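Local coordinates for CRISPR-associated protein, Cse1 family (Acidimicrobium ferrooxidans, PDB 4H3T), which probably acts as the large Cse1 subunit of the type I-E CRISPR Cascade complex, which recognises invading DNA beside its PAM before Cas3 is recruited, at residues 299-305 / 339-345; 349-353 / 388-393; 495-499 / 520-524. The protein carries 1 engineered substitution. All blocks are in the same frame, centred on the assembly; numbering follows the deposited sequence.

Contact 1. Residues 299-305 / 339-345; sequences PHVGWRM and EEQRAGV
W303 and Q341 leave their backbones by different first torsions yet finish side by side. The indole CG of W303 stands anti to the carbonyl carbon (chi1 -58°), while Q341 CG stands anti to the backbone N (chi1 165°) and the chain then bends at chi2. The two residues face each other in an antiparallel ladder, where the short strand 340-341 edges a three-stranded sheet whose middle strand is 303-309. Indole and amide planes lie 32° apart, with W303 CD1 3.9 Å from Q341 NE2; the amide oxygen goes to R295. Glutamine suits this partly exposed edge because its flat amide can lie alongside the indole while OE1 still keeps its polar partner.

Backbone bonds fix the register: W303 N to Q341 O (2.9 Å), Q341 N to W303 O (2.8 Å) and M305 N to E339 O (2.8 Å). Between the last two, R304 and E340 form the non-hydrogen-bonded pair and direct their side chains to the face away from the indole. Glycine fits at G302, whose CA passes 3.1 Å from Q341 O where the two chains run close together.

Beyond the ladder A343 takes the N-cap position of helix 344-350. In the first helical turn, where amides lack acceptors within the helix, V345 N bonds to P299 O at 2.8 Å, in the carbonyl plane and on a lone pair. Where the strands part, a water at the in-plane edge of the W303 indole donates to R342 O at 2.6 Å and only weakly to V301 O at 3.3 Å.

Contact 2. Residues 349-353 / 388-393; sequences VEGLQ and LAVLNQ
E350 reaches across to the segment 388-393 as an almost straight rod, its CG anti to the backbone N (chi1 172°) and the chain extended from there on. Its CB rests against L391, 4.2 Å from CB of that leucine. CG and then the carboxylate carbon CD pass close to L391 O, CD at 3.2 Å. At the tip, OE1 accepts a hydrogen bond from Q393 NE2 at 3.0 Å, using its syn lone pair; E350 OE1 lies 18° out of the Q393 amide plane. OE2 takes two weak bonds, from Q393 NE2 and from Q393 N, both at 3.4 Å. Carboxylate and amide planes stand 64° apart, the two side chains crossing nearly at right angles.

OE1 also comes within 3.4 Å of L391 O, a pairing of two acceptors that R342 probably makes tolerable: its NH1 makes a salt bridge to E350 OE1 and a hydrogen bond to L391 O. A glutamate is well matched here, since its two oxygens can serve an arginine and a glutamine together.

The contact joins the C-terminal end of helix 344-350 to the short, weakly bonded helix 388-391, which follows the long strands 359-370 and 375-387. On its buried side L388 does the packing. Its CD2 lies 3.3 Å from V349 O, a carbonyl already bonded to L352 N, and its CD1 meets V349 CG1 at 3.9 Å. L391 CD1 touches the same valine methyl. Nearer solvent, the side chains of Q353 and L388 run alongside each other with opposite headings, the methylene CG of the glutamine against the leucine CB.

Contact 3. Residues 495-499 / 520-524; sequences ARDLA and RFRRM
The phenyl ring of F521 receives the methyl of A499 over one face and the methyl of A495 at its edge. A499 CB sits 4.1 Å from the ring centroid and 29° off the ring normal, a CH-pi contact displaced toward F521 CE2, which it approaches to 3.6 Å. A495 CB lies in the plane of the ring, 4.0 Å from F521 CE1. Backbone also borders the ring: R496 N is near its plane at the edge, while A495 O comes obliquely to F521 CZ at 3.8 Å. With its CG roughly anti to the backbone N (chi1 154°), F521 carries the ring across to the opposing helix.

The two alanines, four residues apart, fall on successive turns of one helical face, and their short side chains let the ring come down to the backbone between them. The axes nevertheless remain 11.7 Å apart, antiparallel at 173°, a wide spacing that a large aromatic residue can span. No hydrogen bond links the segments. Toward solvent, R496 lays its CG near F521 CZ, and its NH2 comes obliquely within 4.4 Å of R522 CD. The guanidinium of R522 is held by a salt bridge to D519, which probably tempers the like charge of R496 nearby.

Helices 481-504 and 511-532 are two members of the C-terminal four-helix bundle of the Cse1 family. Helix 445-473 backs the first of them through I459 against A495, and F521 also touches A415 of helix 397-415, L416 in the loop after it, and V419 of helix 417-420.

How the contacts relate
Contacts 1 and 2 are neighbours sharing helix 344-350: contact 1 holds its start, contact 2 its end. They meet through R342, whose side chain leaves the sheet edge and enters the polar part of contact 2. Contact 1 is largely buried and relies on backbone bonds; contact 2, farther from the chain centre and partly buried, combines leucine packing with a carboxylate network. Contact 3 stands apart in the C-terminal helices, its centre about 37 Å from that of contact 1 and 36 Å from that of contact 2. Though far from the chain centre, its ring and alanines are buried between helices, with exposed arginines alongside and no cross-segment hydrogen bonds.

Contact 1. Residues 299-305 / 339-345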
ATOM      1  N   PRO A 299      -9.015  -0.440  -9.297  1.00 40.09           N
ATOM      2  CA  PRO A 299      -9.769  -0.082  -8.105  1.00 39.17           C
ATOM      3  C   PRO A 299      -8.932   0.215  -6.864  1.00 39.05           C
ATOM      4  O   PRO A 299      -9.520   0.528  -5.822  1.00 40.18           O
ATOM      5  CB  PRO A 299     -10.603  -1.361  -7.862  1.00 42.51           C
ATOM      6  CG  PRO A 299      -9.688  -2.460  -8.271  1.00 43.27           C
ATOM      7  CD  PRO A 299      -8.981  -1.927  -9.481  1.00 41.64           C
ATOM      8  N   HIS A 300      -7.633  -0.035  -6.885  1.00 39.61           N
ATOM      9  CA  HIS A 300      -6.787   0.068  -5.675  1.00 38.67           C
ATOM     10  C   HIS A 300      -5.992   1.396  -5.552  1.00 41.52           C
ATOM     11  O   HIS A 300      -5.031   1.464  -4.779  1.00 40.93           O
ATOM     12  CB  HIS A 300      -5.785  -1.086  -5.631  1.00 37.69           C
ATOM     13  CG  HIS A 300      -6.449  -2.421  -5.445  1.00 40.82           C
ATOM     14  ND1 HIS A 300      -6.110  -3.520  -6.225  1.00 44.08           N
ATOM     15  CD2 HIS A 300      -7.398  -2.778  -4.565  1.00 41.26           C
ATOM     16  CE1 HIS A 300      -6.908  -4.502  -5.805  1.00 44.45           C
ATOM     17  NE2 HIS A 300      -7.665  -4.095  -4.768  1.00 43.35           N
ATOM     18  N   VAL A 301      -6.332   2.392  -6.343  1.00 40.07           N
ATOM     19  CA  VAL A 301      -5.595   3.672  -6.335  1.00 39.77           C
ATOM     20  C   VAL A 301      -6.597   4.853  -6.420  1.00 42.72           C
ATOM     21  O   VAL A 301      -7.475   4.830  -7.259  1.00 39.90           O
ATOM     22  CB  VAL A 301      -4.529   3.683  -7.475  1.00 42.26           C
ATOM     23  CG1 VAL A 301      -5.094   3.236  -8.821  1.00 43.67           C
ATOM     24  CG2 VAL A 301      -3.798   5.056  -7.606  1.00 40.68           C
ATOM     25  N   GLY A 302      -6.392   5.870  -5.577  1.00 38.59           N
ATOM     26  CA  GLY A 302      -7.121   7.130  -5.589  1.00 41.40           C
ATOM     27  C   GLY A 302      -6.291   8.121  -6.386  1.00 43.85           C
ATOM     28  O   GLY A 302      -5.089   7.893  -6.604  1.00 38.32           O
ATOM     29  N   TRP A 303      -6.925   9.194  -6.874  1.00 41.21           N
ATOM     30  CA  TRP A 303      -6.280  10.175  -7.763  1.00 42.37           C
ATOM     31  C   TRP A 303      -6.528  11.588  -7.336  1.00 46.07           C
ATOM     32  O   TRP A 303      -7.510  11.887  -6.664  1.00 42.60           O
ATOM     33  CB  TRP A 303      -6.786  10.015  -9.223  1.00 43.47           C
ATOM     34  CG  TRP A 303      -6.541   8.641  -9.770  1.00 43.81           C
ATOM     35  CD1 TRP A 303      -7.356   7.554  -9.629  1.00 46.63           C
ATOM     36  CD2 TRP A 303      -5.368   8.176 -10.446  1.00 43.67           C
ATOM     37  NE1 TRP A 303      -6.754   6.440 -10.158  1.00 45.38           N
ATOM     38  CE2 TRP A 303      -5.536   6.787 -10.671  1.00 46.23           C
ATOM     39  CE3 TRP A 303      -4.185   8.789 -10.888  1.00 45.54           C
ATOM     40  CZ2 TRP A 303      -4.560   6.007 -11.320  1.00 44.67           C
ATOM     41  CZ3 TRP A 303      -3.249   8.025 -11.577  1.00 45.67           C
ATOM     42  CH2 TRP A 303      -3.429   6.642 -11.746  1.00 46.02           C
ATOM     43  N   ARG A 304      -5.558  12.442  -7.647  1.00 46.10           N
ATOM     44  CA  ARG A 304      -5.651  13.885  -7.461  1.00 48.00           C
ATOM     45  C   ARG A 304      -5.474  14.499  -8.822  1.00 49.32           C
ATOM     46  O   ARG A 304      -4.534  14.148  -9.540  1.00 47.21           O
ATOM     47  CB  ARG A 304      -4.561  14.374  -6.471  1.00 51.58           C
ATOM     48  CG  ARG A 304      -4.383  15.870  -6.385  1.00 74.08           C
ATOM     49  CD  ARG A 304      -3.366  16.224  -5.311  1.00 76.92           C
ATOM     50  NE  ARG A 304      -1.999  15.749  -5.609  1.00 76.19           N
ATOM     51  CZ  ARG A 304      -1.127  16.351  -6.426  1.00 86.14           C
ATOM     52  NH1 ARG A 304      -1.467  17.452  -7.082  1.00 63.39           N
ATOM     53  NH2 ARG A 304       0.088  15.858  -6.587  1.00 85.42           N
HETATM   54  N   MSE A 305      -6.265  15.481  -9.130  1.00 48.74           N
HETATM   55  CA  MSE A 305      -6.103  16.205 -10.399  1.00 52.43           C
HETATM   56  C   MSE A 305      -4.918  17.161 -10.262  1.00 57.04           C
HETATM   57  O   MSE A 305      -4.952  18.026  -9.409  1.00 61.01           O
HETATM   58  CB  MSE A 305      -7.379  16.964 -10.760  1.00 55.19           C
HETATM   59  CG  MSE A 305      -7.265  17.599 -12.160  1.00 62.72           C
HETATM   60 SE   MSE A 305      -8.623  18.817 -12.459  0.57 68.09          SE
HETATM   61  CE  MSE A 305      -7.830  20.275 -11.551  1.00 67.02           C
ATOM     62  N   GLU A 339     -10.573  18.111  -5.676  1.00 60.48           N
ATOM     63  CA  GLU A 339      -9.705  17.643  -6.757  1.00 60.62           C
ATOM     64  C   GLU A 339      -9.236  16.181  -6.548  1.00 59.79           C
ATOM     65  O   GLU A 339      -8.370  15.735  -7.287  1.00 55.59           O
ATOM     66  CB  GLU A 339      -8.480  18.596  -6.872  1.00 62.64           C
ATOM     67  CG  GLU A 339      -8.915  19.940  -7.481  1.00 76.30           C
ATOM     68  CD  GLU A 339      -7.844  20.995  -7.703  1.00109.87           C
ATOM     69  OE1 GLU A 339      -6.666  20.750  -7.350  1.00 98.41           O
ATOM     70  OE2 GLU A 339      -8.190  22.074  -8.240  1.00114.73           O
ATOM     71  N   GLU A 340      -9.852  15.447  -5.596  1.00 54.58           N
ATOM     72  CA  GLU A 340      -9.433  14.116  -5.172  1.00 51.16           C
ATOM     73  C   GLU A 340     -10.532  13.104  -5.413  1.00 53.76           C
ATOM     74  O   GLU A 340     -11.695  13.419  -5.206  1.00 54.73           O
ATOM     75  CB  GLU A 340      -9.109  14.128  -3.694  1.00 51.76           C
ATOM     76  CG  GLU A 340      -7.900  14.950  -3.237  1.00 55.57           C
ATOM     77  CD  GLU A 340      -7.677  14.838  -1.735  1.00 72.05           C
ATOM     78  OE1 GLU A 340      -8.676  14.857  -0.975  1.00 69.73           O
ATOM     79  OE2 GLU A 340      -6.501  14.785  -1.309  1.00 70.25           O
ATOM     80  N   GLN A 341     -10.180  11.876  -5.732  1.00 47.07           N
ATOM     81  CA  GLN A 341     -11.152  10.815  -5.997  1.00 46.73           C
ATOM     82  C   GLN A 341     -10.632   9.552  -5.319  1.00 47.62           C
ATOM     83  O   GLN A 341      -9.512   9.085  -5.618  1.00 44.19           O
ATOM     84  CB  GLN A 341     -11.242  10.762  -7.546  1.00 48.49           C
ATOM     85  CG  GLN A 341     -11.857   9.618  -8.357  1.00 70.55           C
ATOM     86  CD  GLN A 341     -11.099   9.496  -9.734  1.00 81.97           C
ATOM     87  OE1 GLN A 341     -10.400  10.454 -10.284  1.00 67.57           O
ATOM     88  NE2 GLN A 341     -11.129   8.293 -10.283  1.00 68.85           N
ATOM     89  N   ARG A 342     -11.406   9.004  -4.389  1.00 45.22           N
ATOM     90  CA  ARG A 342     -10.990   7.829  -3.641  1.00 46.85           C
ATOM     91  C   ARG A 342     -10.841   6.572  -4.558  1.00 47.91           C
ATOM     92  O   ARG A 342     -11.334   6.527  -5.693  1.00 46.01           O
ATOM     93  CB  ARG A 342     -11.948   7.531  -2.451  1.00 48.25           C
ATOM     94  CG  ARG A 342     -13.294   6.972  -2.852  1.00 47.31           C
ATOM     95  CD  ARG A 342     -14.275   6.798  -1.684  1.00 43.73           C
ATOM     96  NE  ARG A 342     -14.298   7.941  -0.773  1.00 48.04           N
ATOM     97  CZ  ARG A 342     -14.906   7.980   0.400  1.00 53.61           C
ATOM     98  NH1 ARG A 342     -15.668   6.967   0.798  1.00 48.69           N
ATOM     99  NH2 ARG A 342     -14.811   9.054   1.160  1.00 48.14           N
ATOM    100  N   ALA A 343     -10.054   5.613  -4.069  1.00 42.39           N
ATOM    101  CA  ALA A 343      -9.868   4.302  -4.706  1.00 40.83           C
ATOM    102  C   ALA A 343     -11.222   3.680  -4.965  1.00 43.48           C
ATOM    103  O   ALA A 343     -12.100   3.716  -4.105  1.00 41.70           O
ATOM    104  CB  ALA A 343      -9.035   3.397  -3.837  1.00 42.15           C
ATOM    105  N   GLY A 344     -11.417   3.133  -6.166  1.00 41.66           N
ATOM    106  CA  GLY A 344     -12.730   2.595  -6.532  1.00 43.32           C
ATOM    107  C   GLY A 344     -13.189   1.485  -5.603  1.00 43.49           C
ATOM    108  O   GLY A 344     -14.371   1.310  -5.365  1.00 44.41           O
ATOM    109  N   VAL A 345     -12.235   0.764  -5.006  1.00 41.01           N
ATOM    110  CA  VAL A 345     -12.557  -0.333  -4.053  1.00 39.21           C
ATOM    111  C   VAL A 345     -13.239   0.225  -2.798  1.00 44.08           C
ATOM    112  O   VAL A 345     -14.133  -0.421  -2.228  1.00 43.30           O
ATOM    113  CB  VAL A 345     -11.317  -1.217  -3.710  1.00 39.66           C
ATOM    114  CG1 VAL A 345     -10.319  -0.544  -2.783  1.00 39.88           C
ATOM    115  CG2 VAL A 345     -11.787  -2.527  -3.123  1.00 39.74           C
TER
HETATM  116  O   HOH W   1     -10.257   6.478  -8.050  1.00 52.00           O

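Contact 2. Residues 349-353 / 388-393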
ATOM      1  N   VAL A 349     -16.915  -0.735  -1.359  1.00 45.58           N
ATOM      2  CA  VAL A 349     -17.114  -1.177   0.038  1.00 46.65           C
ATOM      3  C   VAL A 349     -18.135  -0.236   0.789  1.00 51.25           C
ATOM      4  O   VAL A 349     -18.838  -0.681   1.699  1.00 49.14           O
ATOM      5  CB  VAL A 349     -15.756  -1.288   0.818  1.00 51.84           C
ATOM      6  CG1 VAL A 349     -15.978  -1.537   2.321  1.00 53.79           C
ATOM      7  CG2 VAL A 349     -14.936  -2.425   0.258  1.00 51.94           C
ATOM      8  N   GLU A 350     -18.107   1.047   0.470  1.00 50.27           N
ATOM      9  CA  GLU A 350     -18.978   2.074   1.047  1.00 51.45           C
ATOM     10  C   GLU A 350     -20.452   1.640   0.951  1.00 59.99           C
ATOM     11  O   GLU A 350     -21.209   1.913   1.873  1.00 60.11           O
ATOM     12  CB  GLU A 350     -18.693   3.405   0.310  1.00 52.51           C
ATOM     13  CG  GLU A 350     -19.566   4.604   0.566  1.00 62.21           C
ATOM     14  CD  GLU A 350     -19.229   5.808  -0.305  1.00 69.38           C
ATOM     15  OE1 GLU A 350     -18.096   5.902  -0.849  1.00 60.08           O
ATOM     16  OE2 GLU A 350     -20.120   6.682  -0.420  1.00 71.65           O
ATOM     17  N   GLY A 351     -20.842   0.937  -0.125  1.00 58.07           N
ATOM     18  CA  GLY A 351     -22.207   0.463  -0.274  1.00 58.32           C
ATOM     19  C   GLY A 351     -22.543  -0.891   0.331  1.00 61.28           C
ATOM     20  O   GLY A 351     -23.616  -1.401   0.023  1.00 62.32           O
ATOM     21  N   LEU A 352     -21.688  -1.490   1.191  1.00 56.41           N
ATOM     22  CA  LEU A 352     -21.912  -2.852   1.741  1.00 56.34           C
ATOM     23  C   LEU A 352     -22.394  -2.975   3.217  1.00 61.63           C
ATOM     24  O   LEU A 352     -22.423  -4.087   3.760  1.00 62.85           O
ATOM     25  CB  LEU A 352     -20.592  -3.678   1.614  1.00 53.89           C
ATOM     26  CG  LEU A 352     -20.008  -3.780   0.218  1.00 55.59           C
ATOM     27  CD1 LEU A 352     -18.751  -4.631   0.202  1.00 55.77           C
ATOM     28  CD2 LEU A 352     -21.034  -4.290  -0.774  1.00 55.76           C
ATOM     29  N   GLN A 353     -22.774  -1.913   3.856  1.00 61.20           N
ATOM     30  CA  GLN A 353     -23.319  -1.999   5.249  1.00 65.05           C
ATOM     31  C   GLN A 353     -24.522  -3.004   5.435  1.00 68.95           C
ATOM     32  O   GLN A 353     -24.560  -3.777   6.411  1.00 65.31           O
ATOM     33  CB  GLN A 353     -23.833  -0.622   5.651  1.00 67.25           C
ATOM     34  CG  GLN A 353     -22.656   0.403   5.704  1.00 69.92           C
ATOM     35  CD  GLN A 353     -22.711   1.344   6.898  1.00 83.50           C
ATOM     36  OE1 GLN A 353     -22.692   0.916   8.061  1.00 80.73           O
ATOM     37  NE2 GLN A 353     -22.683   2.645   6.650  1.00 78.56           N
ATOM     38  N   LEU A 388     -17.088   1.252   8.098  1.00 44.26           N
ATOM     39  CA  LEU A 388     -17.753   1.595   6.852  1.00 45.15           C
ATOM     40  C   LEU A 388     -18.499   2.919   7.023  1.00 48.84           C
ATOM     41  O   LEU A 388     -18.614   3.681   6.076  1.00 48.48           O
ATOM     42  CB  LEU A 388     -18.724   0.487   6.386  1.00 45.62           C
ATOM     43  CG  LEU A 388     -18.116  -0.481   5.425  1.00 50.38           C
ATOM     44  CD1 LEU A 388     -16.940  -1.167   6.050  1.00 48.56           C
ATOM     45  CD2 LEU A 388     -19.179  -1.480   4.892  1.00 53.03           C
ATOM     46  N   ALA A 389     -18.896   3.235   8.239  1.00 46.52           N
ATOM     47  CA  ALA A 389     -19.538   4.550   8.533  1.00 48.45           C
ATOM     48  C   ALA A 389     -18.656   5.745   8.128  1.00 50.61           C
ATOM     49  O   ALA A 389     -19.190   6.739   7.668  1.00 49.20           O
ATOM     50  CB  ALA A 389     -19.851   4.644  10.011  1.00 50.47           C
ATOM     51  N   VAL A 390     -17.327   5.632   8.228  1.00 48.48           N
ATOM     52  CA  VAL A 390     -16.388   6.708   7.898  1.00 47.07           C
ATOM     53  C   VAL A 390     -16.241   6.852   6.368  1.00 49.88           C
ATOM     54  O   VAL A 390     -15.950   7.946   5.858  1.00 49.06           O
ATOM     55  CB  VAL A 390     -15.058   6.465   8.636  1.00 51.13           C
ATOM     56  CG1 VAL A 390     -13.918   7.338   8.105  1.00 52.04           C
ATOM     57  CG2 VAL A 390     -15.249   6.662  10.139  1.00 49.86           C
ATOM     58  N   LEU A 391     -16.486   5.771   5.645  1.00 45.98           N
ATOM     59  CA  LEU A 391     -16.483   5.752   4.166  1.00 47.64           C
ATOM     60  C   LEU A 391     -17.749   6.365   3.600  1.00 54.46           C
ATOM     61  O   LEU A 391     -17.776   6.723   2.418  1.00 52.70           O
ATOM     62  CB  LEU A 391     -16.325   4.343   3.600  1.00 47.61           C
ATOM     63  CG  LEU A 391     -15.134   3.599   4.023  1.00 50.92           C
ATOM     64  CD1 LEU A 391     -15.081   2.219   3.338  1.00 51.01           C
ATOM     65  CD2 LEU A 391     -13.851   4.403   3.707  1.00 50.97           C
ATOM     66  N   ASN A 392     -18.801   6.507   4.435  1.00 55.58           N
ATOM     67  CA  ASN A 392     -20.117   7.070   4.026  1.00 54.35           C
ATOM     68  C   ASN A 392     -20.037   8.522   3.588  1.00 62.13           C
ATOM     69  O   ASN A 392     -19.734   9.430   4.379  1.00 67.44           O
ATOM     70  CB  ASN A 392     -21.102   6.934   5.181  1.00 58.65           C
ATOM     71  CG  ASN A 392     -22.566   7.156   4.845  1.00 80.76           C
ATOM     72  OD1 ASN A 392     -22.933   7.845   3.880  1.00 61.14           O
ATOM     73  ND2 ASN A 392     -23.441   6.715   5.736  1.00 77.14           N
ATOM     74  N   GLN A 393     -20.315   8.751   2.321  1.00 58.50           N
ATOM     75  CA  GLN A 393     -20.321  10.091   1.728  1.00 60.96           C
ATOM     76  C   GLN A 393     -21.732  10.740   1.713  1.00 69.51           C
ATOM     77  O   GLN A 393     -21.833  11.974   1.633  1.00 70.06           O
ATOM     78  CB  GLN A 393     -19.749  10.025   0.312  1.00 61.58           C
ATOM     79  CG  GLN A 393     -18.249   9.743   0.391  1.00 62.56           C
ATOM     80  CD  GLN A 393     -17.639   9.823  -0.948  1.00 64.19           C
ATOM     81  OE1 GLN A 393     -17.197  10.867  -1.387  1.00 80.27           O
ATOM     82  NE2 GLN A 393     -17.809   8.808  -1.693  1.00 57.42           N
TER

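Contact 3. Residues 495-499 / 520-524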
ATOM      1  N   ALA A 495      -1.105  15.887  25.833  1.00 42.68           N
ATOM      2  CA  ALA A 495      -0.296  17.084  25.535  1.00 40.65           C
ATOM      3  C   ALA A 495       0.207  17.761  26.805  1.00 46.63           C
ATOM      4  O   ALA A 495       1.378  18.134  26.859  1.00 44.70           O
ATOM      5  CB  ALA A 495      -1.092  18.077  24.671  1.00 40.66           C
ATOM      6  N   ARG A 496      -0.616  17.811  27.869  1.00 48.69           N
ATOM      7  CA  ARG A 496      -0.169  18.410  29.148  1.00 50.03           C
ATOM      8  C   ARG A 496       0.862  17.540  29.866  1.00 51.98           C
ATOM      9  O   ARG A 496       1.738  18.070  30.521  1.00 52.19           O
ATOM     10  CB  ARG A 496      -1.379  18.666  30.053  1.00 51.60           C
ATOM     11  CG  ARG A 496      -2.198  19.847  29.516  1.00 61.48           C
ATOM     12  CD  ARG A 496      -3.556  20.013  30.244  1.00 60.15           C
ATOM     13  NE  ARG A 496      -3.814  21.427  30.552  1.00 88.95           N
ATOM     14  CZ  ARG A 496      -3.561  22.045  31.717  1.00121.27           C
ATOM     15  NH1 ARG A 496      -3.028  21.376  32.740  1.00109.10           N
ATOM     16  NH2 ARG A 496      -3.849  23.336  31.869  1.00115.47           N
ATOM     17  N   ASP A 497       0.774  16.224  29.760  1.00 48.24           N
ATOM     18  CA  ASP A 497       1.797  15.347  30.336  1.00 50.49           C
ATOM     19  C   ASP A 497       3.166  15.590  29.673  1.00 51.43           C
ATOM     20  O   ASP A 497       4.203  15.680  30.353  1.00 49.08           O
ATOM     21  CB  ASP A 497       1.395  13.881  30.150  1.00 54.08           C
ATOM     22  CG  ASP A 497       2.317  12.917  30.842  1.00 72.64           C
ATOM     23  OD1 ASP A 497       2.424  12.992  32.080  1.00 80.35           O
ATOM     24  OD2 ASP A 497       2.957  12.106  30.145  1.00 74.69           O
ATOM     25  N   LEU A 498       3.178  15.672  28.326  1.00 45.90           N
ATOM     26  CA  LEU A 498       4.425  15.959  27.635  1.00 44.53           C
ATOM     27  C   LEU A 498       4.927  17.341  27.967  1.00 47.68           C
ATOM     28  O   LEU A 498       6.122  17.516  28.185  1.00 46.03           O
ATOM     29  CB  LEU A 498       4.239  15.826  26.086  1.00 44.10           C
ATOM     30  CG  LEU A 498       4.222  14.407  25.573  1.00 49.22           C
ATOM     31  CD1 LEU A 498       3.797  14.388  24.101  1.00 48.10           C
ATOM     32  CD2 LEU A 498       5.608  13.755  25.721  1.00 52.02           C
ATOM     33  N   ALA A 499       4.027  18.326  28.033  1.00 44.92           N
ATOM     34  CA  ALA A 499       4.445  19.698  28.358  1.00 45.27           C
ATOM     35  C   ALA A 499       5.050  19.775  29.776  1.00 50.01           C
ATOM     36  O   ALA A 499       6.119  20.343  29.963  1.00 48.40           O
ATOM     37  CB  ALA A 499       3.246  20.656  28.254  1.00 45.35           C
ATOM     38  N   ARG A 520       1.742  30.140  25.936  1.00 44.32           N
ATOM     39  CA  ARG A 520       1.488  30.067  24.496  1.00 43.34           C
ATOM     40  C   ARG A 520       0.887  28.702  24.117  1.00 44.37           C
ATOM     41  O   ARG A 520      -0.033  28.650  23.340  1.00 45.10           O
ATOM     42  CB  ARG A 520       2.773  30.315  23.719  1.00 37.89           C
ATOM     43  CG  ARG A 520       3.290  31.754  23.821  1.00 45.74           C
ATOM     44  CD  ARG A 520       4.743  31.865  23.395  1.00 46.79           C
ATOM     45  NE  ARG A 520       5.140  33.265  23.299  1.00 50.79           N
ATOM     46  CZ  ARG A 520       6.326  33.734  22.922  1.00 53.33           C
ATOM     47  NH1 ARG A 520       7.331  32.905  22.671  1.00 48.12           N
ATOM     48  NH2 ARG A 520       6.513  35.038  22.780  1.00 52.08           N
ATOM     49  N   PHE A 521       1.430  27.625  24.643  1.00 43.90           N
ATOM     50  CA  PHE A 521       0.932  26.242  24.424  1.00 44.72           C
ATOM     51  C   PHE A 521      -0.540  26.144  24.877  1.00 48.44           C
ATOM     52  O   PHE A 521      -1.424  25.700  24.128  1.00 46.95           O
ATOM     53  CB  PHE A 521       1.837  25.217  25.192  1.00 45.07           C
ATOM     54  CG  PHE A 521       1.209  23.903  25.592  1.00 44.95           C
ATOM     55  CD1 PHE A 521       0.856  22.969  24.636  1.00 44.91           C
ATOM     56  CD2 PHE A 521       0.856  23.654  26.911  1.00 48.97           C
ATOM     57  CE1 PHE A 521       0.226  21.792  24.987  1.00 46.23           C
ATOM     58  CE2 PHE A 521       0.255  22.449  27.271  1.00 52.21           C
ATOM     59  CZ  PHE A 521      -0.090  21.546  26.300  1.00 48.67           C
ATOM     60  N   ARG A 522      -0.796  26.577  26.091  1.00 47.25           N
ATOM     61  CA  ARG A 522      -2.137  26.472  26.665  1.00 49.40           C
ATOM     62  C   ARG A 522      -3.180  27.350  25.891  1.00 52.43           C
ATOM     63  O   ARG A 522      -4.318  26.889  25.679  1.00 52.41           O
ATOM     64  CB  ARG A 522      -2.094  26.811  28.183  1.00 53.02           C
ATOM     65  CG  ARG A 522      -3.383  26.615  28.943  1.00 78.55           C
ATOM     66  CD  ARG A 522      -3.421  27.396  30.257  1.00 97.79           C
ATOM     67  NE  ARG A 522      -3.946  28.752  30.039  1.00103.98           N
ATOM     68  CZ  ARG A 522      -3.263  29.898  30.117  1.00114.65           C
ATOM     69  NH1 ARG A 522      -1.973  29.900  30.464  1.00 92.51           N
ATOM     70  NH2 ARG A 522      -3.870  31.054  29.875  1.00107.02           N
ATOM     71  N   ARG A 523      -2.794  28.556  25.429  1.00 49.04           N
ATOM     72  CA  ARG A 523      -3.709  29.408  24.669  1.00 51.83           C
ATOM     73  C   ARG A 523      -4.009  28.791  23.285  1.00 52.07           C
ATOM     74  O   ARG A 523      -5.141  28.848  22.819  1.00 49.76           O
ATOM     75  CB  ARG A 523      -3.166  30.868  24.483  1.00 51.31           C
ATOM     76  CG  ARG A 523      -3.223  31.726  25.761  1.00 61.37           C
ATOM     77  CD  ARG A 523      -2.670  33.209  25.644  1.00 67.86           C
ATOM     78  NE  ARG A 523      -1.927  33.424  24.379  1.00 87.33           N
ATOM     79  CZ  ARG A 523      -0.606  33.608  24.218  1.00100.89           C
ATOM     80  NH1 ARG A 523       0.205  33.680  25.270  1.00 84.61           N
ATOM     81  NH2 ARG A 523      -0.093  33.744  23.002  1.00 88.89           N
HETATM   82  N   MSE A 524      -2.991  28.268  22.624  0.58 45.84           N
HETATM   83  CA  MSE A 524      -3.189  27.658  21.316  0.58 43.22           C
HETATM   84  C   MSE A 524      -4.068  26.415  21.433  0.58 48.95           C
HETATM   85  O   MSE A 524      -4.995  26.227  20.648  0.58 48.61           O
HETATM   86  CB  MSE A 524      -1.877  27.297  20.657  0.58 42.28           C
HETATM   87  CG  MSE A 524      -2.123  26.647  19.297  0.58 47.01           C
HETATM   88 SE   MSE A 524      -0.680  26.471  18.015  0.58 50.92          SE
HETATM   89  CE  MSE A 524      -1.898  25.381  16.819  0.58 48.22           C
TER